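Local atomic coordinates of PcyX_EBK42635 (Marine metagenome, PDB entry 5OWG), a protein that probably reduces a bilin in a ferredoxin-dependent, four-electron reaction that leads to the pigment phycoerythrobilin. Residues Asn33-Asn41 against Asp222-Pro233; Gly72-Leu80 against Tyr91-Glu99. All blocks are in the same frame, centred on the assembly; numbering follows the deposited sequence.

How the interactions relate
Interactions 1 and 2 have centres about 17 Å apart, yet they meet directly through the residues that follow helix 220-229. Phe232 of interaction 1 packs on His77 of interaction 2 (CZ to CE1 3.4 Å), and Leu231 CD1 lies 3.6 Å from His77 NE2. The 33-41 loop precedes the sheet strand 47-53, and interaction 1 ties it to the end of that helix; interaction 2 pairs two neighbouring strands further along the same six-stranded sheet. Leu231 and Phe232 therefore reach the His77 and Asp94 face. In ferredoxin-dependent bilin reductases the bilin sits between the sheet and the C-terminal helices, so the residues around His77, Asp94, Leu231 and Phe232 probably border that pocket.

Interaction 1: residues Asn33-Asn41 against Asp222-Pro233; sequences NEPGMERFN and DIKLFCSDNLFP
The Phe40 ring lies with one face on Phe226, whose CB stands 3.8 Å from the ring centroid, near the ring normal. Arg39 CB covers the opposite face, while Leu225 CB and the Asn230 amide end line the rim. Phe226 CG is anti to its backbone N (chi1 176°), which turns the ring edge-on: the planes are 80° apart, the centroids 5.2 Å, and CD1 of Phe226 leads onto the Phe40 face, giving a T-shaped pair. Met37 SD meets the edge of the Phe226 ring, 4.1 Å from CE1, in a Met-aromatic contact, and Trp47 packs against both phenylalanines.

Polar contacts converge on the buried Asn230 side chain. Its ND2 donates to Pro35 O (3.1 Å), nearly in the amide plane, and to Glu34 OE1 (3.2 Å), whose partner oxygen OE2 forms a salt bridge with Arg59. Its OD1 accepts from Arg39 NH2 at 2.9 Å, the donor almost in line with the C=O. On the same edge of the guanidinium, NE donates to Gly36 O (2.8 Å), both acceptors near the plane; Asp229 OD2 adds a long salt bridge to NH2.

With three bonds on one amide, the orientation of Asn230 is well determined: nitrogen toward two oxygens, oxygen toward a cation that probably polarises it. The first residue beyond the helix holds the Glu34-Met37 turn and Arg39 through its one amide.

Interaction 2: residues Gly72-Leu80 against Tyr91-Glu99; sequences GLWMAHLCL and YGFDIIAGE
Trp74 O takes two backbone donors: Gly98 N at 3.1 Å, in the carbonyl plane and on a lone pair, and Ala97 N at 3.3 Å, a weak bond. This forked acceptance marks where the chain leaves strand 91-96. Gly98 has a positive phi (78°), and its CA comes 3.4 Å from Leu73 CA. From there the strands run antiparallel in regular alternation. Ala76 with Ile95 and Leu78 with Phe93 are hydrogen-bonded pairs, with Phe93 N to Leu78 O the shortest sound bond at 2.8 Å; Met75 with Ile96, His77 with Asp94 and Cys79 with Gly92 are non-hydrogen-bonded pairs.

On the face that carries His77, the imidazole and the Asp94 carboxylate lie side by side and nearly coplanar (14°), with OD1 at the ring edge by ND1. This suits a His-carboxylate hydrogen bond, but the modelled separation is too short to be relied on. Nearby, Ile96 CD1 reaches across to Met75 CB at 3.6 Å.

The other face is mostly apolar. Tyr91 CE1 comes within 3.5 Å of Leu78 CD2, its ring swung away from the backbone N (chi1 180°), and its hydroxyl binds Ala169 O. Ile95 CG2 touches both Ala76 CB and the edge of the Trp74 ring. Helices 14-28 and 161-179 cover this side.

Residues 73-96 form a beta hairpin of the central antiparallel sheet, consistent with the alpha/beta/alpha sandwich of ferredoxin-dependent bilin reductases.

Interaction 1: residues Asn33-Asn41 against Asp222-Pro233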
ATOM      1  N   ASN A  33     -14.268   6.317   0.720  1.00 42.77           N
ATOM      2  CA  ASN A  33     -14.637   5.242   1.639  1.00 41.85           C
ATOM      3  C   ASN A  33     -14.899   3.987   0.815  1.00 42.25           C
ATOM      4  O   ASN A  33     -15.933   3.871   0.152  1.00 50.63           O
ATOM      5  CB  ASN A  33     -15.857   5.629   2.468  1.00 53.24           C
ATOM      6  CG  ASN A  33     -15.604   6.837   3.352  1.00 59.37           C
ATOM      7  OD1 ASN A  33     -16.336   7.825   3.294  1.00 66.57           O
ATOM      8  ND2 ASN A  33     -14.566   6.761   4.179  1.00 52.26           N
ATOM      9  N   GLU A  34     -13.964   3.044   0.861  1.00 41.78           N
ATOM     10  CA  GLU A  34     -14.111   1.812   0.095  1.00 49.27           C
ATOM     11  C   GLU A  34     -15.109   0.890   0.788  1.00 41.05           C
ATOM     12  O   GLU A  34     -15.023   0.700   2.005  1.00 44.06           O
ATOM     13  CB  GLU A  34     -12.767   1.107  -0.061  1.00 50.97           C
ATOM     14  CG  GLU A  34     -12.825  -0.125  -0.953  1.00 44.31           C
ATOM     15  CD  GLU A  34     -11.467  -0.774  -1.152  1.00 54.21           C
ATOM     16  OE1 GLU A  34     -10.942  -1.366  -0.186  1.00 48.57           O
ATOM     17  OE2 GLU A  34     -10.924  -0.687  -2.272  1.00 58.44           O
ATOM     18  N   PRO A  35     -16.062   0.306   0.060  1.00 48.12           N
ATOM     19  CA  PRO A  35     -17.029  -0.596   0.699  1.00 47.69           C
ATOM     20  C   PRO A  35     -16.336  -1.720   1.456  1.00 42.46           C
ATOM     21  O   PRO A  35     -15.440  -2.387   0.933  1.00 42.92           O
ATOM     22  CB  PRO A  35     -17.846  -1.130  -0.483  1.00 56.28           C
ATOM     23  CG  PRO A  35     -17.710  -0.102  -1.537  1.00 61.56           C
ATOM     24  CD  PRO A  35     -16.342   0.483  -1.376  1.00 54.11           C
ATOM     25  N   GLY A  36     -16.764  -1.932   2.702  1.00 47.06           N
ATOM     26  CA  GLY A  36     -16.245  -2.982   3.544  1.00 42.97           C
ATOM     27  C   GLY A  36     -15.150  -2.541   4.497  1.00 52.45           C
ATOM     28  O   GLY A  36     -14.964  -3.173   5.545  1.00 40.40           O
ATOM     29  N   MET A  37     -14.424  -1.471   4.163  1.00 40.47           N
ATOM     30  CA  MET A  37     -13.281  -1.066   4.972  1.00 40.20           C
ATOM     31  C   MET A  37     -13.691  -0.541   6.341  1.00 43.38           C
ATOM     32  O   MET A  37     -12.869  -0.558   7.264  1.00 44.48           O
ATOM     33  CB  MET A  37     -12.467   0.002   4.241  1.00 38.66           C
ATOM     34  CG  MET A  37     -11.061   0.181   4.798  1.00 31.88           C
ATOM     35  SD  MET A  37      -9.987  -1.207   4.393  1.00 49.78           S
ATOM     36  CE  MET A  37      -9.724  -0.941   2.639  1.00 53.21           C
ATOM     37  N   GLU A  38     -14.933  -0.074   6.499  1.00 46.36           N
ATOM     38  CA  GLU A  38     -15.374   0.401   7.806  1.00 45.22           C
ATOM     39  C   GLU A  38     -15.223  -0.669   8.876  1.00 50.79           C
ATOM     40  O   GLU A  38     -15.157  -0.338  10.065  1.00 56.38           O
ATOM     41  CB  GLU A  38     -16.829   0.880   7.740  1.00 44.66           C
ATOM     42  CG  GLU A  38     -17.879  -0.226   7.633  1.00 65.61           C
ATOM     43  CD  GLU A  38     -17.827  -0.968   6.311  1.00 63.68           C
ATOM     44  OE1 GLU A  38     -17.307  -0.400   5.328  1.00 53.11           O
ATOM     45  OE2 GLU A  38     -18.307  -2.120   6.253  1.00 60.70           O
ATOM     46  N   ARG A  39     -15.164  -1.943   8.482  1.00 48.42           N
ATOM     47  CA  ARG A  39     -14.976  -3.029   9.433  1.00 60.94           C
ATOM     48  C   ARG A  39     -13.547  -3.114   9.950  1.00 59.03           C
ATOM     49  O   ARG A  39     -13.276  -3.938  10.829  1.00 50.21           O
ATOM     50  CB  ARG A  39     -15.352  -4.364   8.785  1.00 47.93           C
ATOM     51  CG  ARG A  39     -16.727  -4.387   8.137  1.00 39.23           C
ATOM     52  CD  ARG A  39     -16.912  -5.638   7.294  1.00 47.30           C
ATOM     53  NE  ARG A  39     -15.973  -5.692   6.175  1.00 43.47           N
ATOM     54  CZ  ARG A  39     -15.801  -6.750   5.389  1.00 48.55           C
ATOM     55  NH1 ARG A  39     -16.501  -7.859   5.592  1.00 38.45           N
ATOM     56  NH2 ARG A  39     -14.924  -6.703   4.395  1.00 47.18           N
ATOM     57  N   PHE A  40     -12.627  -2.295   9.425  1.00 47.95           N
ATOM     58  CA  PHE A  40     -11.215  -2.405   9.772  1.00 47.75           C
ATOM     59  C   PHE A  40     -10.610  -1.066  10.179  1.00 40.86           C
ATOM     60  O   PHE A  40      -9.386  -0.904  10.123  1.00 55.72           O
ATOM     61  CB  PHE A  40     -10.432  -3.010   8.605  1.00 43.72           C
ATOM     62  CG  PHE A  40     -11.078  -4.232   8.023  1.00 50.87           C
ATOM     63  CD1 PHE A  40     -11.287  -5.357   8.804  1.00 45.52           C
ATOM     64  CD2 PHE A  40     -11.481  -4.257   6.698  1.00 49.16           C
ATOM     65  CE1 PHE A  40     -11.885  -6.484   8.275  1.00 53.58           C
ATOM     66  CE2 PHE A  40     -12.079  -5.383   6.162  1.00 42.39           C
ATOM     67  CZ  PHE A  40     -12.282  -6.497   6.951  1.00 48.34           C
ATOM     68  N   ASN A  41     -11.437  -0.104  10.571  1.00 49.50           N
ATOM     69  CA  ASN A  41     -10.985   1.116  11.236  1.00 53.54           C
ATOM     70  C   ASN A  41     -11.505   1.042  12.669  1.00 67.23           C
ATOM     71  O   ASN A  41     -12.572   1.571  12.989  1.00 58.62           O
ATOM     72  CB  ASN A  41     -11.477   2.370  10.516  1.00 51.30           C
ATOM     73  CG  ASN A  41     -10.676   2.675   9.262  1.00 47.43           C
ATOM     74  OD1 ASN A  41      -9.570   3.211   9.332  1.00 44.05           O
ATOM     75  ND2 ASN A  41     -11.235   2.341   8.106  1.00 47.26           N
ATOM     76  N   ASP A 222     -11.429 -11.124  11.448  1.00 61.53           N
ATOM     77  CA  ASP A 222     -11.143  -9.897  10.712  1.00 66.89           C
ATOM     78  C   ASP A 222      -9.989 -10.100   9.738  1.00 58.37           C
ATOM     79  O   ASP A 222     -10.018  -9.586   8.615  1.00 54.26           O
ATOM     80  CB  ASP A 222     -10.828  -8.760  11.686  1.00 64.75           C
ATOM     81  CG  ASP A 222     -12.018  -8.373  12.543  1.00 70.99           C
ATOM     82  OD1 ASP A 222     -13.070  -9.035  12.438  1.00 77.08           O
ATOM     83  OD2 ASP A 222     -11.897  -7.404  13.322  1.00 78.45           O
ATOM     84  N   ILE A 223      -8.965 -10.849  10.154  1.00 45.14           N
ATOM     85  CA  ILE A 223      -7.817 -11.114   9.284  1.00 45.70           C
ATOM     86  C   ILE A 223      -8.282 -11.731   7.970  1.00 54.78           C
ATOM     87  O   ILE A 223      -8.006 -11.210   6.883  1.00 57.77           O
ATOM     88  CB  ILE A 223      -6.797 -12.017  10.001  1.00 52.05           C
ATOM     89  CG1 ILE A 223      -6.106 -11.241  11.125  1.00 58.35           C
ATOM     90  CG2 ILE A 223      -5.751 -12.544   9.024  1.00 64.63           C
ATOM     91  CD1 ILE A 223      -5.320 -12.108  12.089  1.00 66.19           C
ATOM     92  N   LYS A 224      -8.998 -12.858   8.051  1.00 51.58           N
ATOM     93  CA  LYS A 224      -9.479 -13.506   6.835  1.00 52.62           C
ATOM     94  C   LYS A 224     -10.435 -12.601   6.068  1.00 48.00           C
ATOM     95  O   LYS A 224     -10.460 -12.627   4.832  1.00 46.74           O
ATOM     96  CB  LYS A 224     -10.152 -14.838   7.177  1.00 49.08           C
ATOM     97  CG  LYS A 224     -10.991 -15.433   6.047  1.00 57.32           C
ATOM     98  CD  LYS A 224     -10.196 -15.661   4.770  1.00 71.26           C
ATOM     99  CE  LYS A 224     -11.129 -15.908   3.591  1.00 85.06           C
ATOM    100  NZ  LYS A 224     -10.400 -16.074   2.302  1.00 93.02           N
ATOM    101  N   LEU A 225     -11.227 -11.801   6.782  1.00 47.20           N
ATOM    102  CA  LEU A 225     -12.105 -10.833   6.131  1.00 54.01           C
ATOM    103  C   LEU A 225     -11.293  -9.767   5.401  1.00 62.27           C
ATOM    104  O   LEU A 225     -11.538  -9.478   4.222  1.00 47.76           O
ATOM    105  CB  LEU A 225     -13.019 -10.194   7.177  1.00 52.81           C
ATOM    106  CG  LEU A 225     -14.510 -10.010   6.892  1.00 64.02           C
ATOM    107  CD1 LEU A 225     -15.180 -11.306   6.482  1.00 54.11           C
ATOM    108  CD2 LEU A 225     -15.177  -9.460   8.141  1.00 54.47           C
ATOM    109  N   PHE A 226     -10.313  -9.177   6.090  1.00 54.14           N
ATOM    110  CA  PHE A 226      -9.513  -8.099   5.515  1.00 56.36           C
ATOM    111  C   PHE A 226      -8.642  -8.600   4.364  1.00 55.98           C
ATOM    112  O   PHE A 226      -8.595  -7.982   3.294  1.00 39.07           O
ATOM    113  CB  PHE A 226      -8.656  -7.473   6.616  1.00 47.97           C
ATOM    114  CG  PHE A 226      -7.715  -6.407   6.136  1.00 46.89           C
ATOM    115  CD1 PHE A 226      -8.166  -5.120   5.902  1.00 44.85           C
ATOM    116  CD2 PHE A 226      -6.372  -6.687   5.947  1.00 47.30           C
ATOM    117  CE1 PHE A 226      -7.297  -4.135   5.471  1.00 45.25           C
ATOM    118  CE2 PHE A 226      -5.499  -5.707   5.518  1.00 47.94           C
ATOM    119  CZ  PHE A 226      -5.961  -4.429   5.280  1.00 44.25           C
ATOM    120  N   CYS A 227      -7.941  -9.718   4.567  1.00 49.61           N
ATOM    121  CA  CYS A 227      -6.992 -10.194   3.565  1.00 41.46           C
ATOM    122  C   CYS A 227      -7.669 -10.542   2.245  1.00 61.50           C
ATOM    123  O   CYS A 227      -7.037 -10.461   1.185  1.00 63.87           O
ATOM    124  CB  CYS A 227      -6.234 -11.411   4.101  1.00 42.17           C
ATOM    125  SG  CYS A 227      -5.022 -11.024   5.381  1.00 60.77           S
ATOM    126  N   SER A 228      -8.944 -10.930   2.280  1.00 55.10           N
ATOM    127  CA  SER A 228      -9.620 -11.413   1.081  1.00 58.95           C
ATOM    128  C   SER A 228     -10.404 -10.332   0.348  1.00 44.18           C
ATOM    129  O   SER A 228     -10.564 -10.421  -0.874  1.00 50.18           O
ATOM    130  CB  SER A 228     -10.572 -12.558   1.444  1.00 56.96           C
ATOM    131  OG  SER A 228     -11.595 -12.115   2.318  1.00 59.84           O
ATOM    132  N   ASP A 229     -10.899  -9.313   1.055  1.00 43.70           N
ATOM    133  CA  ASP A 229     -11.846  -8.365   0.483  1.00 46.25           C
ATOM    134  C   ASP A 229     -11.345  -6.931   0.405  1.00 45.33           C
ATOM    135  O   ASP A 229     -11.811  -6.188  -0.464  1.00 38.11           O
ATOM    136  CB  ASP A 229     -13.152  -8.368   1.294  1.00 45.94           C
ATOM    137  CG  ASP A 229     -13.806  -9.729   1.335  1.00 60.59           C
ATOM    138  OD1 ASP A 229     -13.301 -10.659   0.672  1.00 59.70           O
ATOM    139  OD2 ASP A 229     -14.829  -9.870   2.035  1.00 48.93           O
ATOM    140  N   ASN A 230     -10.420  -6.518   1.276  1.00 44.07           N
ATOM    141  CA  ASN A 230     -10.060  -5.109   1.374  1.00 40.88           C
ATOM    142  C   ASN A 230      -8.552  -4.895   1.425  1.00 36.32           C
ATOM    143  O   ASN A 230      -8.099  -3.858   1.926  1.00 47.11           O
ATOM    144  CB  ASN A 230     -10.709  -4.481   2.611  1.00 36.55           C
ATOM    145  CG  ASN A 230     -12.202  -4.295   2.453  1.00 54.92           C
ATOM    146  OD1 ASN A 230     -12.992  -5.128   2.899  1.00 45.11           O
ATOM    147  ND2 ASN A 230     -12.599  -3.200   1.810  1.00 40.66           N
ATOM    148  N   LEU A 231      -7.766  -5.845   0.925  1.00 40.46           N
ATOM    149  CA  LEU A 231      -6.313  -5.731   0.923  1.00 51.89           C
ATOM    150  C   LEU A 231      -5.767  -5.620  -0.494  1.00 42.96           C
ATOM    151  O   LEU A 231      -5.146  -4.608  -0.832  1.00 56.32           O
ATOM    152  CB  LEU A 231      -5.706  -6.931   1.660  1.00 48.52           C
ATOM    153  CG  LEU A 231      -4.191  -7.085   1.523  1.00 54.39           C
ATOM    154  CD1 LEU A 231      -3.471  -5.784   1.854  1.00 47.03           C
ATOM    155  CD2 LEU A 231      -3.678  -8.220   2.392  1.00 66.86           C
ATOM    156  N   PHE A 232      -5.977  -6.633  -1.330  1.00 47.24           N
ATOM    157  CA  PHE A 232      -5.694  -6.557  -2.763  1.00 57.93           C
ATOM    158  C   PHE A 232      -6.935  -7.029  -3.505  1.00 42.69           C
ATOM    159  O   PHE A 232      -6.963  -8.131  -4.067  1.00 49.08           O
ATOM    160  CB  PHE A 232      -4.466  -7.387  -3.135  1.00 58.50           C
ATOM    161  CG  PHE A 232      -3.206  -6.920  -2.475  1.00 57.98           C
ATOM    162  CD1 PHE A 232      -2.617  -5.725  -2.848  1.00 65.93           C
ATOM    163  CD2 PHE A 232      -2.608  -7.674  -1.485  1.00 65.68           C
ATOM    164  CE1 PHE A 232      -1.461  -5.288  -2.237  1.00 64.82           C
ATOM    165  CE2 PHE A 232      -1.457  -7.238  -0.865  1.00 62.81           C
ATOM    166  CZ  PHE A 232      -0.879  -6.047  -1.247  1.00 72.36           C
ATOM    167  N   PRO A 233      -7.988  -6.216  -3.520  1.00 47.99           N
ATOM    168  CA  PRO A 233      -9.240  -6.650  -4.142  1.00 54.57           C
ATOM    169  C   PRO A 233      -9.074  -6.877  -5.633  1.00 69.98           C
ATOM    170  O   PRO A 233      -8.268  -6.226  -6.302  1.00 59.68           O
ATOM    171  CB  PRO A 233     -10.203  -5.486  -3.866  1.00 54.94           C
ATOM    172  CG  PRO A 233      -9.552  -4.677  -2.786  1.00 59.13           C
ATOM    173  CD  PRO A 233      -8.086  -4.845  -2.995  1.00 52.67           C
TER

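Interaction 2: residues Gly72-Leu80 against Tyr91-Glu99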
ATOM      1  N   GLY A  72       3.810  -5.140  21.834  1.00 72.34           N
ATOM      2  CA  GLY A  72       3.953  -3.739  21.480  1.00 67.44           C
ATOM      3  C   GLY A  72       4.604  -3.540  20.127  1.00 82.38           C
ATOM      4  O   GLY A  72       5.819  -3.359  20.039  1.00 78.26           O
ATOM      5  N   LEU A  73       3.798  -3.561  19.071  1.00 69.60           N
ATOM      6  CA  LEU A  73       4.298  -3.477  17.706  1.00 71.49           C
ATOM      7  C   LEU A  73       3.652  -2.303  16.971  1.00 66.47           C
ATOM      8  O   LEU A  73       2.802  -1.585  17.503  1.00 72.95           O
ATOM      9  CB  LEU A  73       4.053  -4.791  16.955  1.00 80.53           C
ATOM     10  CG  LEU A  73       4.862  -6.010  17.409  1.00 81.65           C
ATOM     11  CD1 LEU A  73       4.543  -7.206  16.527  1.00 74.07           C
ATOM     12  CD2 LEU A  73       6.363  -5.738  17.400  1.00 79.91           C
ATOM     13  N   TRP A  74       4.081  -2.129  15.724  1.00 72.50           N
ATOM     14  CA  TRP A  74       3.661  -1.016  14.877  1.00 68.74           C
ATOM     15  C   TRP A  74       4.033  -1.387  13.455  1.00 61.19           C
ATOM     16  O   TRP A  74       5.212  -1.617  13.169  1.00 63.67           O
ATOM     17  CB  TRP A  74       4.341   0.294  15.281  1.00 58.93           C
ATOM     18  CG  TRP A  74       3.758   1.507  14.608  1.00 65.75           C
ATOM     19  CD1 TRP A  74       2.909   2.417  15.165  1.00 67.39           C
ATOM     20  CD2 TRP A  74       3.977   1.940  13.256  1.00 43.29           C
ATOM     21  NE1 TRP A  74       2.585   3.387  14.249  1.00 54.10           N
ATOM     22  CE2 TRP A  74       3.227   3.118  13.069  1.00 54.63           C
ATOM     23  CE3 TRP A  74       4.733   1.445  12.186  1.00 48.88           C
ATOM     24  CZ2 TRP A  74       3.211   3.811  11.860  1.00 61.01           C
ATOM     25  CZ3 TRP A  74       4.714   2.134  10.984  1.00 65.85           C
ATOM     26  CH2 TRP A  74       3.959   3.304  10.832  1.00 64.62           C
ATOM     27  N   MET A  75       3.043  -1.449  12.571  1.00 55.78           N
ATOM     28  CA  MET A  75       3.286  -1.836  11.194  1.00 66.64           C
ATOM     29  C   MET A  75       2.515  -0.902  10.278  1.00 52.37           C
ATOM     30  O   MET A  75       1.593  -0.200  10.700  1.00 44.47           O
ATOM     31  CB  MET A  75       2.887  -3.300  10.946  1.00 53.30           C
ATOM     32  CG  MET A  75       1.433  -3.526  10.537  1.00 66.70           C
ATOM     33  SD  MET A  75       1.049  -3.184   8.803  1.00 67.97           S
ATOM     34  CE  MET A  75       2.156  -4.301   7.949  1.00 65.11           C
ATOM     35  N   ALA A  76       2.910  -0.899   9.010  1.00 51.14           N
ATOM     36  CA  ALA A  76       2.226  -0.100   8.010  1.00 47.72           C
ATOM     37  C   ALA A  76       2.338  -0.793   6.663  1.00 47.12           C
ATOM     38  O   ALA A  76       3.333  -1.462   6.368  1.00 40.32           O
ATOM     39  CB  ALA A  76       2.797   1.320   7.930  1.00 64.67           C
ATOM     40  N   HIS A  77       1.298  -0.629   5.853  1.00 43.38           N
ATOM     41  CA  HIS A  77       1.246  -1.183   4.510  1.00 50.96           C
ATOM     42  C   HIS A  77       0.708  -0.114   3.576  1.00 36.85           C
ATOM     43  O   HIS A  77      -0.272   0.564   3.898  1.00 34.45           O
ATOM     44  CB  HIS A  77       0.365  -2.440   4.465  1.00 42.96           C
ATOM     45  CG  HIS A  77      -0.031  -2.859   3.085  1.00 33.41           C
ATOM     46  ND1 HIS A  77       0.733  -3.715   2.321  1.00 53.14           N
ATOM     47  CD2 HIS A  77      -1.114  -2.548   2.333  1.00 47.54           C
ATOM     48  CE1 HIS A  77       0.139  -3.911   1.157  1.00 54.73           C
ATOM     49  NE2 HIS A  77      -0.982  -3.215   1.139  1.00 56.44           N
ATOM     50  N   LEU A  78       1.362   0.048   2.428  1.00 42.99           N
ATOM     51  CA  LEU A  78       0.991   1.078   1.465  1.00 37.20           C
ATOM     52  C   LEU A  78       1.150   0.508   0.067  1.00 39.26           C
ATOM     53  O   LEU A  78       2.239   0.056  -0.301  1.00 38.24           O
ATOM     54  CB  LEU A  78       1.847   2.337   1.645  1.00 45.61           C
ATOM     55  CG  LEU A  78       1.533   3.513   0.715  1.00 43.75           C
ATOM     56  CD1 LEU A  78       0.132   4.059   0.956  1.00 38.16           C
ATOM     57  CD2 LEU A  78       2.563   4.614   0.889  1.00 45.92           C
ATOM     58  N   CYS A  79       0.068   0.534  -0.708  1.00 42.28           N
ATOM     59  CA  CYS A  79       0.061  -0.032  -2.048  1.00 32.12           C
ATOM     60  C   CYS A  79      -0.721   0.886  -2.974  1.00 39.66           C
ATOM     61  O   CYS A  79      -1.729   1.478  -2.580  1.00 39.83           O
ATOM     62  CB  CYS A  79      -0.562  -1.431  -2.071  1.00 37.49           C
ATOM     63  SG  CYS A  79      -0.361  -2.273  -3.641  1.00 55.02           S
ATOM     64  N   LEU A  80      -0.247   0.994  -4.215  1.00 51.27           N
ATOM     65  CA  LEU A  80      -0.888   1.817  -5.234  1.00 56.13           C
ATOM     66  C   LEU A  80      -1.053   1.004  -6.510  1.00 42.51           C
ATOM     67  O   LEU A  80      -0.064   0.520  -7.070  1.00 50.03           O
ATOM     68  CB  LEU A  80      -0.075   3.084  -5.523  1.00 50.20           C
ATOM     69  CG  LEU A  80      -0.410   4.345  -4.723  1.00 40.89           C
ATOM     70  CD1 LEU A  80       0.073   4.239  -3.285  1.00 33.91           C
ATOM     71  CD2 LEU A  80       0.180   5.579  -5.397  1.00 49.55           C
ATOM     72  N   TYR A  91       3.496   0.435  -6.845  1.00 48.50           N
ATOM     73  CA  TYR A  91       4.169   0.890  -5.636  1.00 52.53           C
ATOM     74  C   TYR A  91       3.733   0.023  -4.465  1.00 61.06           C
ATOM     75  O   TYR A  91       2.537  -0.173  -4.234  1.00 57.07           O
ATOM     76  CB  TYR A  91       3.837   2.356  -5.358  1.00 52.60           C
ATOM     77  CG  TYR A  91       4.479   2.932  -4.109  1.00 58.35           C
ATOM     78  CD1 TYR A  91       3.934   2.703  -2.850  1.00 57.92           C
ATOM     79  CD2 TYR A  91       5.616   3.725  -4.194  1.00 60.35           C
ATOM     80  CE1 TYR A  91       4.514   3.235  -1.710  1.00 61.88           C
ATOM     81  CE2 TYR A  91       6.202   4.261  -3.062  1.00 51.33           C
ATOM     82  CZ  TYR A  91       5.646   4.014  -1.824  1.00 69.89           C
ATOM     83  OH  TYR A  91       6.226   4.547  -0.695  1.00 54.28           O
ATOM     84  N   GLY A  92       4.706  -0.504  -3.733  1.00 52.87           N
ATOM     85  CA  GLY A  92       4.418  -1.296  -2.559  1.00 63.16           C
ATOM     86  C   GLY A  92       5.439  -1.023  -1.481  1.00 59.23           C
ATOM     87  O   GLY A  92       6.642  -1.110  -1.732  1.00 57.48           O
ATOM     88  N   PHE A  93       4.976  -0.660  -0.289  1.00 54.97           N
ATOM     89  CA  PHE A  93       5.853  -0.406   0.847  1.00 60.62           C
ATOM     90  C   PHE A  93       5.263  -1.097   2.062  1.00 59.40           C
ATOM     91  O   PHE A  93       4.106  -0.847   2.420  1.00 56.57           O
ATOM     92  CB  PHE A  93       6.018   1.094   1.108  1.00 53.95           C
ATOM     93  CG  PHE A  93       6.959   1.413   2.238  1.00 57.60           C
ATOM     94  CD1 PHE A  93       8.328   1.451   2.032  1.00 72.07           C
ATOM     95  CD2 PHE A  93       6.473   1.672   3.507  1.00 57.83           C
ATOM     96  CE1 PHE A  93       9.194   1.743   3.070  1.00 59.43           C
ATOM     97  CE2 PHE A  93       7.334   1.968   4.549  1.00 71.39           C
ATOM     98  CZ  PHE A  93       8.695   2.003   4.329  1.00 61.82           C
ATOM     99  N   ASP A  94       6.050  -1.966   2.688  1.00 62.08           N
ATOM    100  CA  ASP A  94       5.618  -2.716   3.861  1.00 69.72           C
ATOM    101  C   ASP A  94       6.733  -2.675   4.890  1.00 59.14           C
ATOM    102  O   ASP A  94       7.864  -3.083   4.602  1.00 61.37           O
ATOM    103  CB  ASP A  94       5.262  -4.160   3.498  1.00 63.16           C
ATOM    104  CG  ASP A  94       4.044  -4.252   2.599  1.00 53.42           C
ATOM    105  OD1 ASP A  94       2.987  -3.708   2.978  1.00 69.74           O
ATOM    106  OD2 ASP A  94       4.148  -4.861   1.514  1.00 71.44           O
ATOM    107  N   ILE A  95       6.417  -2.177   6.081  1.00 57.32           N
ATOM    108  CA  ILE A  95       7.372  -2.073   7.175  1.00 64.22           C
ATOM    109  C   ILE A  95       6.716  -2.616   8.436  1.00 65.59           C
ATOM    110  O   ILE A  95       5.614  -2.192   8.803  1.00 59.09           O
ATOM    111  CB  ILE A  95       7.851  -0.618   7.382  1.00 70.26           C
ATOM    112  CG1 ILE A  95       9.142  -0.592   8.200  1.00 71.65           C
ATOM    113  CG2 ILE A  95       6.774   0.244   8.041  1.00 62.98           C
ATOM    114  CD1 ILE A  95      10.371  -0.810   7.362  1.00 73.17           C
ATOM    115  N   ILE A  96       7.374  -3.579   9.075  1.00 72.68           N
ATOM    116  CA  ILE A  96       7.005  -4.048  10.406  1.00 83.34           C
ATOM    117  C   ILE A  96       8.223  -3.885  11.301  1.00 73.37           C
ATOM    118  O   ILE A  96       9.304  -4.397  10.988  1.00 74.27           O
ATOM    119  CB  ILE A  96       6.521  -5.511  10.397  1.00 73.89           C
ATOM    120  CG1 ILE A  96       6.330  -6.031  11.829  1.00 81.78           C
ATOM    121  CG2 ILE A  96       7.508  -6.399   9.652  1.00 67.17           C
ATOM    122  CD1 ILE A  96       5.354  -5.225  12.666  1.00 68.19           C
ATOM    123  N   ALA A  97       8.046  -3.174  12.410  1.00 58.32           N
ATOM    124  CA  ALA A  97       9.144  -2.901  13.324  1.00 72.15           C
ATOM    125  C   ALA A  97       8.647  -2.961  14.756  1.00 84.44           C
ATOM    126  O   ALA A  97       9.210  -3.673  15.593  1.00 92.26           O
ATOM    127  CB  ALA A  97       9.757  -1.528  13.041  1.00 80.27           C
ATOM    128  N   GLY A  98       7.580  -2.225  15.036  1.00 78.25           N
ATOM    129  CA  GLY A  98       7.130  -2.060  16.398  1.00 69.22           C
ATOM    130  C   GLY A  98       7.968  -1.048  17.140  1.00 82.28           C
ATOM    131  O   GLY A  98       7.913   0.149  16.850  1.00 81.08           O
ATOM    132  N   GLU A  99       8.764  -1.527  18.086  1.00 80.40           N
ATOM    133  CA  GLU A  99       9.596  -0.669  18.908  1.00 86.37           C
ATOM    134  C   GLU A  99      10.991  -1.262  18.996  1.00 87.28           C
ATOM    135  O   GLU A  99      11.147  -2.479  19.136  1.00 91.05           O
ATOM    136  CB  GLU A  99       8.995  -0.508  20.307  1.00 84.02           C
ATOM    137  CG  GLU A  99       7.573   0.023  20.294  1.00 77.20           C
ATOM    138  CD  GLU A  99       7.501   1.463  19.831  1.00 89.25           C
ATOM    139  OE1 GLU A  99       7.761   2.366  20.653  1.00 85.88           O
ATOM    140  OE2 GLU A  99       7.193   1.697  18.644  1.00 80.21           O
TER